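PDB 2GOP: trilobed Protease from Pyrococcus furiosus, which probably hydrolyses peptides, with a seven-bladed beta-propeller domain of open Velcro topology that, as in related peptidases, may control access to a separate catalytic domain. Local coordinates for residues I58-M63 with F75-E80; S85-A90 with K98-A103; L119-K124 with T152-F157; V187-I192 with F199-I204. All coordinates share one frame; numbering follows the deposited sequence.

The four contacts follow the chain over four consecutive propeller blades. Contact 1 starts at the end of the first, and its strands 62-66 and 72-79 share the next blade with contact 2; the two centres lie about 9 Å apart, and R77 O and E86 N, 2.7 Å apart, are probably hydrogen-bonded. Contact 3 lies in the following blade, about 12 Å from contact 2 between centres; the blades pack together there, with I100 CD1 3.5 Å from F157 CD2. Contact 4 belongs to the blade after that, about 18 Å from contact 3 and about 32 Å from contact 1, centre to centre. All four build the propeller scaffold; the catalytic machinery presumably lies on another lobe.

Contact 1. Residues I58-M63 with F75-E80; sequences IENATM and FMRANE
At the passage from one propeller blade to the next, R77 reaches across to the turn at E59 and N60, which leads from the outermost strand 55-59 of one blade into the first strand, 62-66, of its neighbour. The guanidinium edge grips two successive carbonyls. R77 NE donates to N60 O at 3.0 Å, with that oxygen almost in the guanidinium plane but the donor standing above the carbonyl plane, while R77 NH2 reaches E59 O at 2.9 Å, nearly in line with the C=O but bent at the hydrogen (141°). A bend at chi3 (-75°) swings the arginine head back toward the turn. I58 lays CG2 over a face of the F75 ring, 4.0 Å from its centroid, in a CH-pi contact. A61 CB presses on the same ring 3.4 Å from CD2. W88 of strand 84-91 meets both F75 and R77, the latter as a cation-pi pair. Beyond the turn the hairpin of strands 62-66 and 72-79 begins, with T62 and M76 as an antiparallel hydrogen-bonded pair and M63 CG against M76 CB. One water bridges the pair, 2.8 Å from T62 OG1 and donating to M76 O at 3.0 Å.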
# COMPACT_ATOMS: atom_id res chain seq x y z
N ILE A 58 31.21 3.83 2.01
CA ILE A 58 30.74 5.21 2.08
C ILE A 58 29.89 5.36 3.34
O ILE A 58 28.81 4.76 3.45
CB ILE A 58 29.91 5.61 0.84
CG1 ILE A 58 30.72 5.42 -0.45
CG2 ILE A 58 29.46 7.05 0.97
CD1 ILE A 58 29.90 5.66 -1.74
N GLU A 59 30.38 6.14 4.29
CA GLU A 59 29.71 6.31 5.58
C GLU A 59 28.44 7.14 5.46
O GLU A 59 28.32 7.99 4.58
CB GLU A 59 30.64 6.98 6.60
CG GLU A 59 31.65 6.06 7.26
CD GLU A 59 32.60 6.81 8.20
OE1 GLU A 59 32.12 7.68 8.97
OE2 GLU A 59 33.82 6.52 8.17
N ASN A 60 27.49 6.90 6.37
CA ASN A 60 26.33 7.76 6.53
C ASN A 60 25.54 7.89 5.22
O ASN A 60 25.23 9.00 4.78
CB ASN A 60 26.77 9.13 7.06
CG ASN A 60 25.61 10.05 7.40
OD1 ASN A 60 24.47 9.60 7.59
ND2 ASN A 60 25.89 11.35 7.47
N ALA A 61 25.20 6.76 4.62
CA ALA A 61 24.60 6.75 3.29
C ALA A 61 23.69 5.54 3.08
O ALA A 61 23.93 4.47 3.65
CB ALA A 61 25.70 6.74 2.24
N THR A 62 22.65 5.74 2.28
CA THR A 62 21.77 4.66 1.80
C THR A 62 21.49 4.90 0.30
O THR A 62 22.04 5.82 -0.30
CB THR A 62 20.43 4.65 2.58
OG1 THR A 62 19.73 5.89 2.35
CG2 THR A 62 20.65 4.48 4.10
N MET A 63 20.62 4.09 -0.30
CA MET A 63 20.27 4.18 -1.73
C MET A 63 21.47 4.08 -2.67
O MET A 63 21.64 4.92 -3.56
CB MET A 63 19.50 5.47 -2.03
CG MET A 63 18.18 5.63 -1.31
SD MET A 63 17.11 6.85 -2.13
CE MET A 63 16.58 5.93 -3.57
N PHE A 75 24.17 8.11 -4.25
CA PHE A 75 23.59 7.67 -2.99
C PHE A 75 22.87 8.79 -2.31
O PHE A 75 22.96 9.94 -2.73
CB PHE A 75 24.66 7.08 -2.07
CG PHE A 75 25.76 8.04 -1.70
CD1 PHE A 75 26.88 8.18 -2.51
CD2 PHE A 75 25.70 8.78 -0.52
CE1 PHE A 75 27.93 9.04 -2.15
CE2 PHE A 75 26.73 9.64 -0.16
CZ PHE A 75 27.84 9.77 -0.97
N MET A 76 22.16 8.45 -1.23
CA MET A 76 21.39 9.42 -0.48
C MET A 76 21.97 9.61 0.91
O MET A 76 22.37 8.64 1.56
CB MET A 76 19.95 8.94 -0.37
CG MET A 76 18.94 10.06 -0.24
SD MET A 76 17.53 9.55 0.75
CE MET A 76 18.27 9.83 2.34
N ARG A 77 21.98 10.86 1.38
CA ARG A 77 22.42 11.17 2.73
C ARG A 77 21.35 12.01 3.44
O ARG A 77 20.89 13.02 2.91
CB ARG A 77 23.77 11.90 2.68
CG ARG A 77 24.40 12.14 4.05
CD ARG A 77 25.89 12.48 3.91
NE ARG A 77 26.72 11.31 3.60
CZ ARG A 77 27.91 11.38 3.00
NH1 ARG A 77 28.40 12.55 2.61
NH2 ARG A 77 28.60 10.28 2.76
N ALA A 78 20.96 11.57 4.63
CA ALA A 78 19.97 12.27 5.43
C ALA A 78 20.66 13.34 6.26
O ALA A 78 21.67 13.06 6.92
CB ALA A 78 19.25 11.30 6.34
N ASN A 79 20.12 14.55 6.22
CA ASN A 79 20.53 15.62 7.12
C ASN A 79 19.47 15.74 8.21
O ASN A 79 18.44 16.38 8.02
CB ASN A 79 20.67 16.93 6.35
CG ASN A 79 21.33 18.03 7.17
OD1 ASN A 79 21.49 17.91 8.38
ND2 ASN A 79 21.70 19.12 6.50
N GLU A 80 19.73 15.10 9.35
CA GLU A 80 18.79 15.07 10.48
C GLU A 80 18.40 16.46 10.99
O GLU A 80 17.26 16.68 11.42
CB GLU A 80 19.38 14.28 11.66
CG GLU A 80 19.39 12.76 11.51
CD GLU A 80 19.59 12.05 12.85
OE1 GLU A 80 20.52 11.22 12.96
OE2 GLU A 80 18.83 12.32 13.81
O HOH W 1 20.41 8.21 3.81

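Contact 2. Residues S85-A90 with K98-A103; sequences SEIWVA and KKILEA
W88 turns its CG anti to the carbonyl carbon (chi1 -79°), which swings the indole over the partner strand and brings a face of it onto K99 CB, 3.9 Å from the centroid of the five-membered ring, as a CH-pi contact. The backbone at K98 and K99 also lies against the six-membered part of W88. In the plane of the ring, W88 NE1 points at E86 OE1 and donates to it at 2.9 Å, meeting the oxygen on its anti side; this bond helps to fix the rotation of the indole. K99 sends its CG anti to the backbone N (chi1 175°) and runs on fully extended, so that it passes across E86 and ends in a salt bridge, with K99 NZ 2.7 Å from E102 OE1; E102 OE2 pairs with K82. A leucine in place of W88 would probably leave E86 OE1 without its N-H partner and uncover the aliphatic part of K99. On the face of I87 and V89, I87 CG2 meets I100 CG1 at 3.8 Å, and V89 CG2 meets I100 CD1 at 3.7 Å. Both I100 and L101 face I87: I100 N donates to I87 O at 2.8 Å, and L101 N adds a weak bond to the same oxygen. The extra residue shifts the register by one and makes a classic beta bulge, set here in the outer hairpin of a four-stranded propeller blade.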
# COMPACT_ATOMS: atom_id res chain seq x y z
N SER A 85 16.79 15.31 2.61
CA SER A 85 17.53 14.19 2.05
C SER A 85 18.39 14.73 0.94
O SER A 85 17.92 15.50 0.12
CB SER A 85 16.56 13.15 1.47
OG SER A 85 15.44 13.00 2.31
N GLU A 86 19.64 14.29 0.89
CA GLU A 86 20.56 14.81 -0.09
C GLU A 86 20.96 13.71 -1.04
O GLU A 86 21.20 12.58 -0.61
CB GLU A 86 21.81 15.35 0.58
CG GLU A 86 21.53 16.32 1.71
CD GLU A 86 22.72 16.46 2.61
OE1 GLU A 86 23.84 16.18 2.15
OE2 GLU A 86 22.54 16.83 3.78
N ILE A 87 21.02 14.03 -2.32
CA ILE A 87 21.60 13.13 -3.30
C ILE A 87 23.07 13.51 -3.52
O ILE A 87 23.40 14.69 -3.67
CB ILE A 87 20.83 13.15 -4.63
CG1 ILE A 87 19.38 12.71 -4.41
CG2 ILE A 87 21.51 12.24 -5.66
CD1 ILE A 87 19.19 11.36 -3.69
N TRP A 88 23.92 12.49 -3.49
CA TRP A 88 25.35 12.62 -3.66
C TRP A 88 25.81 11.75 -4.82
O TRP A 88 25.13 10.78 -5.19
CB TRP A 88 26.07 12.13 -2.39
CG TRP A 88 26.08 13.09 -1.27
CD1 TRP A 88 25.00 13.54 -0.58
CD2 TRP A 88 27.22 13.72 -0.69
NE1 TRP A 88 25.40 14.42 0.39
CE2 TRP A 88 26.76 14.55 0.35
CE3 TRP A 88 28.60 13.65 -0.95
CZ2 TRP A 88 27.63 15.32 1.12
CZ3 TRP A 88 29.45 14.42 -0.19
CH2 TRP A 88 28.96 15.24 0.84
N VAL A 89 26.97 12.08 -5.36
CA VAL A 89 27.64 11.23 -6.33
C VAL A 89 29.12 11.09 -5.94
O VAL A 89 29.79 12.09 -5.70
CB VAL A 89 27.51 11.81 -7.76
CG1 VAL A 89 28.26 10.93 -8.76
CG2 VAL A 89 26.02 11.90 -8.15
N ALA A 90 29.59 9.85 -5.87
CA ALA A 90 30.99 9.55 -5.61
C ALA A 90 31.64 9.01 -6.87
O ALA A 90 31.07 8.18 -7.58
CB ALA A 90 31.12 8.53 -4.49
N LYS A 98 30.47 14.42 -3.81
CA LYS A 98 29.85 15.69 -3.52
C LYS A 98 28.33 15.58 -3.50
O LYS A 98 27.75 14.71 -4.15
CB LYS A 98 30.24 16.74 -4.58
CG LYS A 98 29.92 16.32 -6.01
CD LYS A 98 29.43 17.50 -6.84
CE LYS A 98 29.50 17.20 -8.34
NZ LYS A 98 29.19 15.79 -8.69
N LYS A 99 27.72 16.49 -2.74
CA LYS A 99 26.28 16.66 -2.74
C LYS A 99 25.88 17.31 -4.07
O LYS A 99 26.49 18.30 -4.47
CB LYS A 99 25.91 17.56 -1.56
CG LYS A 99 24.46 17.97 -1.42
CD LYS A 99 24.38 19.12 -0.41
CE LYS A 99 22.95 19.58 -0.19
NZ LYS A 99 22.91 20.73 0.76
N ILE A 100 24.88 16.75 -4.75
CA ILE A 100 24.40 17.34 -6.00
C ILE A 100 22.99 17.90 -5.94
O ILE A 100 22.59 18.67 -6.80
CB ILE A 100 24.51 16.35 -7.18
CG1 ILE A 100 23.53 15.18 -7.01
CG2 ILE A 100 25.93 15.88 -7.32
CD1 ILE A 100 23.24 14.41 -8.32
N LEU A 101 22.23 17.54 -4.90
CA LEU A 101 20.84 17.94 -4.79
C LEU A 101 20.34 17.81 -3.36
O LEU A 101 20.78 16.94 -2.62
CB LEU A 101 19.97 17.07 -5.70
CG LEU A 101 18.48 17.41 -5.74
CD1 LEU A 101 18.23 18.46 -6.81
CD2 LEU A 101 17.66 16.16 -5.96
N GLU A 102 19.40 18.67 -3.02
CA GLU A 102 18.71 18.65 -1.74
C GLU A 102 17.20 18.56 -1.99
O GLU A 102 16.66 19.26 -2.85
CB GLU A 102 19.03 19.94 -0.97
CG GLU A 102 18.87 19.82 0.52
CD GLU A 102 19.41 21.02 1.27
OE1 GLU A 102 20.37 21.65 0.78
OE2 GLU A 102 18.87 21.34 2.35
N ALA A 103 16.53 17.70 -1.23
CA ALA A 103 15.08 17.57 -1.33
C ALA A 103 14.50 17.11 0.00
O ALA A 103 15.22 16.61 0.86
CB ALA A 103 14.70 16.59 -2.43
O HOH W 2 31.17 13.18 -7.65

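Contact 3. Residues L119-K124 with T152-F157; sequences LIVGFK and TTFWIF
V121 and F154 run alongside each other from a non-hydrogen-bonded pair of neighbouring strands. V121 CG1 stands over the centre of the F154 ring, 4.1 Å from the centroid and 11° off its normal, and V121 CG2 meets the rim at F154 CD2, 3.5 Å away. With CG1 anti to the backbone N (chi1 -176°), V121 also presses on T152 CG2, and the 3.3 Å between these two methyl carbons makes a tight spot. Across the sheet, the edge of the W155 indole is turned to the I120 carbonyl, while W155 CE3 also touches I120 CG2 at 3.6 Å. Farther along the indole, W155 CZ3 comes 3.8 Å from G122 N, and T153 CG2 covers one face. Replacing F154 with an alanine would probably strip V121 CG1 of its aromatic floor, end the stack with F168 and open a gap toward V185 of the next blade. At the strand end a water accepts from K124 N and lies 2.7 Å from T153 OG1, while K124 NZ pairs with E167. Apolar residues thus dominate both faces of these two middle strands, consistent with a blade packed between its neighbours, and paired bonds satisfy the backbone N and O atoms of I120, G122, T153 and W155.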
# COMPACT_ATOMS: atom_id res chain seq x y z
N LEU A 119 18.39 10.07 -12.95
CA LEU A 119 16.98 10.40 -12.71
C LEU A 119 16.69 10.34 -11.21
O LEU A 119 16.84 9.29 -10.59
CB LEU A 119 16.03 9.45 -13.43
CG LEU A 119 14.52 9.70 -13.18
CD1 LEU A 119 14.11 11.07 -13.73
CD2 LEU A 119 13.66 8.58 -13.78
N ILE A 120 16.27 11.48 -10.66
CA ILE A 120 15.85 11.59 -9.27
C ILE A 120 14.37 11.94 -9.22
O ILE A 120 13.93 12.91 -9.85
CB ILE A 120 16.64 12.70 -8.54
CG1 ILE A 120 18.16 12.50 -8.70
CG2 ILE A 120 16.26 12.75 -7.05
CD1 ILE A 120 18.94 13.76 -8.58
N VAL A 121 13.60 11.15 -8.47
CA VAL A 121 12.20 11.45 -8.23
C VAL A 121 11.96 11.63 -6.72
O VAL A 121 12.43 10.84 -5.90
CB VAL A 121 11.26 10.38 -8.84
CG1 VAL A 121 9.81 10.77 -8.65
CG2 VAL A 121 11.58 10.18 -10.33
N GLY A 122 11.26 12.70 -6.37
CA GLY A 122 11.08 13.04 -4.97
C GLY A 122 10.19 14.25 -4.76
O GLY A 122 9.41 14.62 -5.63
N PHE A 123 10.32 14.84 -3.58
CA PHE A 123 9.47 15.93 -3.15
C PHE A 123 10.31 17.12 -2.75
O PHE A 123 11.24 17.01 -1.94
CB PHE A 123 8.58 15.47 -2.01
CG PHE A 123 7.60 14.41 -2.43
CD1 PHE A 123 7.97 13.07 -2.42
CD2 PHE A 123 6.35 14.76 -2.90
CE1 PHE A 123 7.09 12.09 -2.84
CE2 PHE A 123 5.45 13.79 -3.32
CZ PHE A 123 5.82 12.45 -3.28
N LYS A 124 9.98 18.26 -3.34
CA LYS A 124 10.83 19.44 -3.31
C LYS A 124 10.88 20.01 -1.91
O LYS A 124 9.95 19.83 -1.11
CB LYS A 124 10.30 20.50 -4.28
CG LYS A 124 11.34 21.24 -5.08
CD LYS A 124 10.67 21.94 -6.25
CE LYS A 124 11.66 22.70 -7.09
NZ LYS A 124 11.04 23.06 -8.41
N THR A 152 4.96 15.67 -7.16
CA THR A 152 6.17 14.87 -7.28
C THR A 152 7.07 15.61 -8.25
O THR A 152 6.61 16.04 -9.31
CB THR A 152 5.90 13.46 -7.83
OG1 THR A 152 4.82 12.85 -7.09
CG2 THR A 152 7.16 12.59 -7.72
N THR A 153 8.33 15.79 -7.88
CA THR A 153 9.32 16.42 -8.75
C THR A 153 10.28 15.40 -9.36
O THR A 153 10.78 14.50 -8.68
CB THR A 153 10.11 17.52 -8.01
OG1 THR A 153 9.20 18.51 -7.53
CG2 THR A 153 11.12 18.17 -8.92
N PHE A 154 10.50 15.55 -10.66
CA PHE A 154 11.44 14.74 -11.43
C PHE A 154 12.64 15.62 -11.83
O PHE A 154 12.47 16.65 -12.50
CB PHE A 154 10.76 14.19 -12.70
CG PHE A 154 9.61 13.23 -12.43
CD1 PHE A 154 8.42 13.68 -11.87
CD2 PHE A 154 9.70 11.89 -12.79
CE1 PHE A 154 7.35 12.81 -11.65
CE2 PHE A 154 8.64 11.02 -12.56
CZ PHE A 154 7.46 11.50 -12.00
N TRP A 155 13.84 15.20 -11.44
CA TRP A 155 15.07 15.88 -11.85
C TRP A 155 15.93 14.95 -12.71
O TRP A 155 16.15 13.79 -12.36
CB TRP A 155 15.92 16.26 -10.65
CG TRP A 155 15.37 17.21 -9.65
CD1 TRP A 155 15.51 18.56 -9.66
CD2 TRP A 155 14.68 16.88 -8.43
NE1 TRP A 155 14.91 19.10 -8.54
CE2 TRP A 155 14.40 18.09 -7.77
CE3 TRP A 155 14.25 15.68 -7.85
CZ2 TRP A 155 13.71 18.14 -6.56
CZ3 TRP A 155 13.57 15.73 -6.65
CH2 TRP A 155 13.30 16.95 -6.02
N ILE A 156 16.43 15.47 -13.82
CA ILE A 156 17.51 14.80 -14.55
C ILE A 156 18.78 15.58 -14.27
O ILE A 156 18.88 16.76 -14.60
CB ILE A 156 17.24 14.73 -16.06
CG1 ILE A 156 15.93 13.96 -16.32
CG2 ILE A 156 18.38 14.02 -16.78
CD1 ILE A 156 15.67 13.72 -17.80
N PHE A 157 19.73 14.92 -13.62
CA PHE A 157 21.02 15.51 -13.33
C PHE A 157 22.07 14.92 -14.26
O PHE A 157 22.08 13.71 -14.52
CB PHE A 157 21.41 15.26 -11.87
CG PHE A 157 22.59 16.07 -11.43
CD1 PHE A 157 22.41 17.34 -10.92
CD2 PHE A 157 23.88 15.57 -11.56
CE1 PHE A 157 23.50 18.10 -10.53
CE2 PHE A 157 24.97 16.33 -11.18
CZ PHE A 157 24.78 17.59 -10.66
O HOH W 3 7.90 18.25 -5.21

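Contact 4. Residues V187-I192 with F199-I204; sequences VPHREI and FWDIYI
H189 and D201 face each other at the end of the hairpin of strands 182-188 and 200-206, where the histidine ND1 donates to both carboxylate oxygens, OD1 at 3.0 Å and OD2 at 3.2 Å. Each oxygen is met on its syn side, and the ring and carboxylate planes stand 80° apart. The H189 side chain leaves the backbone with chi1 -176°, CG opposite N, which carries the ring across to the aspartate. At the far side of the ring, H189 NE2 donates to E191 OE2 at 3.0 Å. The backbone sets this up: H189 N bonds to F199 O at 2.7 Å, and the residue centres an inverse gamma turn. Two residues before the histidine, V187 forms a hydrogen-bonded antiparallel pair with D201, and the intervening P188 rests CG 3.8 Å from W200 CZ3. In the next shell, strand 209-217 supplies K216, whose N donates to D201 OD1 and whose NZ forms a salt bridge with E191 OE1. E215 also brings a carboxylate close to D201. With both ring nitrogens donating to acidic groups, the imidazole is probably stabilised in its protonated form, so that H189 and K216 would partly offset the negative charge.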
# COMPACT_ATOMS: atom_id res chain seq x y z
N VAL A 187 1.30 8.31 -13.61
CA VAL A 187 0.51 9.30 -12.88
C VAL A 187 -0.82 8.67 -12.46
O VAL A 187 -1.50 8.05 -13.29
CB VAL A 187 0.25 10.55 -13.76
CG1 VAL A 187 -0.50 11.63 -12.99
CG2 VAL A 187 1.58 11.11 -14.27
N PRO A 188 -1.21 8.80 -11.18
CA PRO A 188 -2.48 8.20 -10.78
C PRO A 188 -3.64 8.80 -11.57
O PRO A 188 -3.70 10.01 -11.74
CB PRO A 188 -2.60 8.58 -9.30
CG PRO A 188 -1.21 8.87 -8.87
CD PRO A 188 -0.56 9.49 -10.05
N HIS A 189 -4.52 7.95 -12.07
CA HIS A 189 -5.71 8.42 -12.76
C HIS A 189 -6.76 8.68 -11.69
O HIS A 189 -7.53 7.79 -11.31
CB HIS A 189 -6.18 7.42 -13.80
CG HIS A 189 -7.34 7.90 -14.61
ND1 HIS A 189 -7.20 8.51 -15.84
CD2 HIS A 189 -8.67 7.89 -14.35
CE1 HIS A 189 -8.39 8.84 -16.30
NE2 HIS A 189 -9.30 8.47 -15.42
N ARG A 190 -6.75 9.92 -11.19
CA ARG A 190 -7.67 10.42 -10.15
C ARG A 190 -9.14 10.07 -10.38
O ARG A 190 -9.82 9.60 -9.47
CB ARG A 190 -7.57 11.95 -10.11
CG ARG A 190 -7.92 12.60 -8.78
CD ARG A 190 -6.66 13.09 -8.09
NE ARG A 190 -5.96 14.06 -8.94
CZ ARG A 190 -4.64 14.26 -8.97
NH1 ARG A 190 -3.82 13.56 -8.18
NH2 ARG A 190 -4.13 15.17 -9.79
N GLU A 191 -9.57 10.26 -11.62
CA GLU A 191 -10.95 10.59 -12.03
C GLU A 191 -12.08 10.79 -10.99
O GLU A 191 -12.01 10.39 -9.82
CB GLU A 191 -11.42 9.66 -13.16
CG GLU A 191 -11.79 8.23 -12.77
CD GLU A 191 -12.30 7.44 -13.97
OE1 GLU A 191 -12.76 6.29 -13.78
OE2 GLU A 191 -12.26 7.96 -15.11
N ILE A 192 -13.15 11.42 -11.48
CA ILE A 192 -14.21 11.99 -10.66
C ILE A 192 -15.45 11.08 -10.65
O ILE A 192 -16.59 11.56 -10.52
CB ILE A 192 -14.62 13.40 -11.21
CG1 ILE A 192 -13.38 14.22 -11.61
CG2 ILE A 192 -15.44 14.17 -10.17
CD1 ILE A 192 -13.72 15.48 -12.40
N PHE A 199 -6.13 3.21 -10.77
CA PHE A 199 -5.80 3.32 -12.19
C PHE A 199 -4.72 4.35 -12.42
O PHE A 199 -4.54 5.27 -11.62
CB PHE A 199 -7.03 3.68 -13.01
CG PHE A 199 -8.03 2.58 -13.11
CD1 PHE A 199 -7.87 1.57 -14.05
CD2 PHE A 199 -9.14 2.55 -12.28
CE1 PHE A 199 -8.80 0.54 -14.15
CE2 PHE A 199 -10.08 1.53 -12.37
CZ PHE A 199 -9.91 0.52 -13.31
N TRP A 200 -4.01 4.17 -13.52
CA TRP A 200 -2.88 5.00 -13.89
C TRP A 200 -3.01 5.47 -15.32
O TRP A 200 -3.59 4.79 -16.15
CB TRP A 200 -1.59 4.19 -13.75
CG TRP A 200 -1.49 3.60 -12.40
CD1 TRP A 200 -2.04 2.42 -11.96
CD2 TRP A 200 -0.83 4.18 -11.29
NE1 TRP A 200 -1.74 2.23 -10.64
CE2 TRP A 200 -1.00 3.30 -10.21
CE3 TRP A 200 -0.10 5.35 -11.11
CZ2 TRP A 200 -0.46 3.56 -8.96
CZ3 TRP A 200 0.43 5.62 -9.87
CH2 TRP A 200 0.25 4.73 -8.81
N ASP A 201 -2.48 6.67 -15.57
CA ASP A 201 -2.12 7.09 -16.92
C ASP A 201 -0.61 6.97 -17.01
O ASP A 201 0.09 7.24 -16.04
CB ASP A 201 -2.54 8.53 -17.18
CG ASP A 201 -4.04 8.73 -17.11
OD1 ASP A 201 -4.79 7.77 -17.39
OD2 ASP A 201 -4.46 9.85 -16.77
N ILE A 202 -0.10 6.53 -18.15
CA ILE A 202 1.35 6.37 -18.34
C ILE A 202 1.79 7.14 -19.58
O ILE A 202 1.27 6.93 -20.67
CB ILE A 202 1.77 4.90 -18.51
CG1 ILE A 202 1.29 4.07 -17.31
CG2 ILE A 202 3.31 4.82 -18.68
CD1 ILE A 202 1.39 2.57 -17.53
N TYR A 203 2.75 8.05 -19.37
CA TYR A 203 3.28 8.91 -20.42
C TYR A 203 4.71 8.54 -20.70
O TYR A 203 5.37 7.90 -19.89
CB TYR A 203 3.24 10.37 -19.98
CG TYR A 203 1.86 10.88 -19.68
CD1 TYR A 203 1.27 10.68 -18.44
CD2 TYR A 203 1.14 11.58 -20.65
CE1 TYR A 203 -0.02 11.15 -18.17
CE2 TYR A 203 -0.13 12.06 -20.39
CZ TYR A 203 -0.70 11.85 -19.15
OH TYR A 203 -1.96 12.34 -18.91
N ILE A 204 5.20 8.96 -21.86
CA ILE A 204 6.63 8.93 -22.12
C ILE A 204 7.09 10.37 -22.38
O ILE A 204 6.44 11.13 -23.12
CB ILE A 204 7.00 7.93 -23.26
CG1 ILE A 204 8.52 7.70 -23.28
CG2 ILE A 204 6.48 8.43 -24.62
CD1 ILE A 204 8.94 6.28 -23.68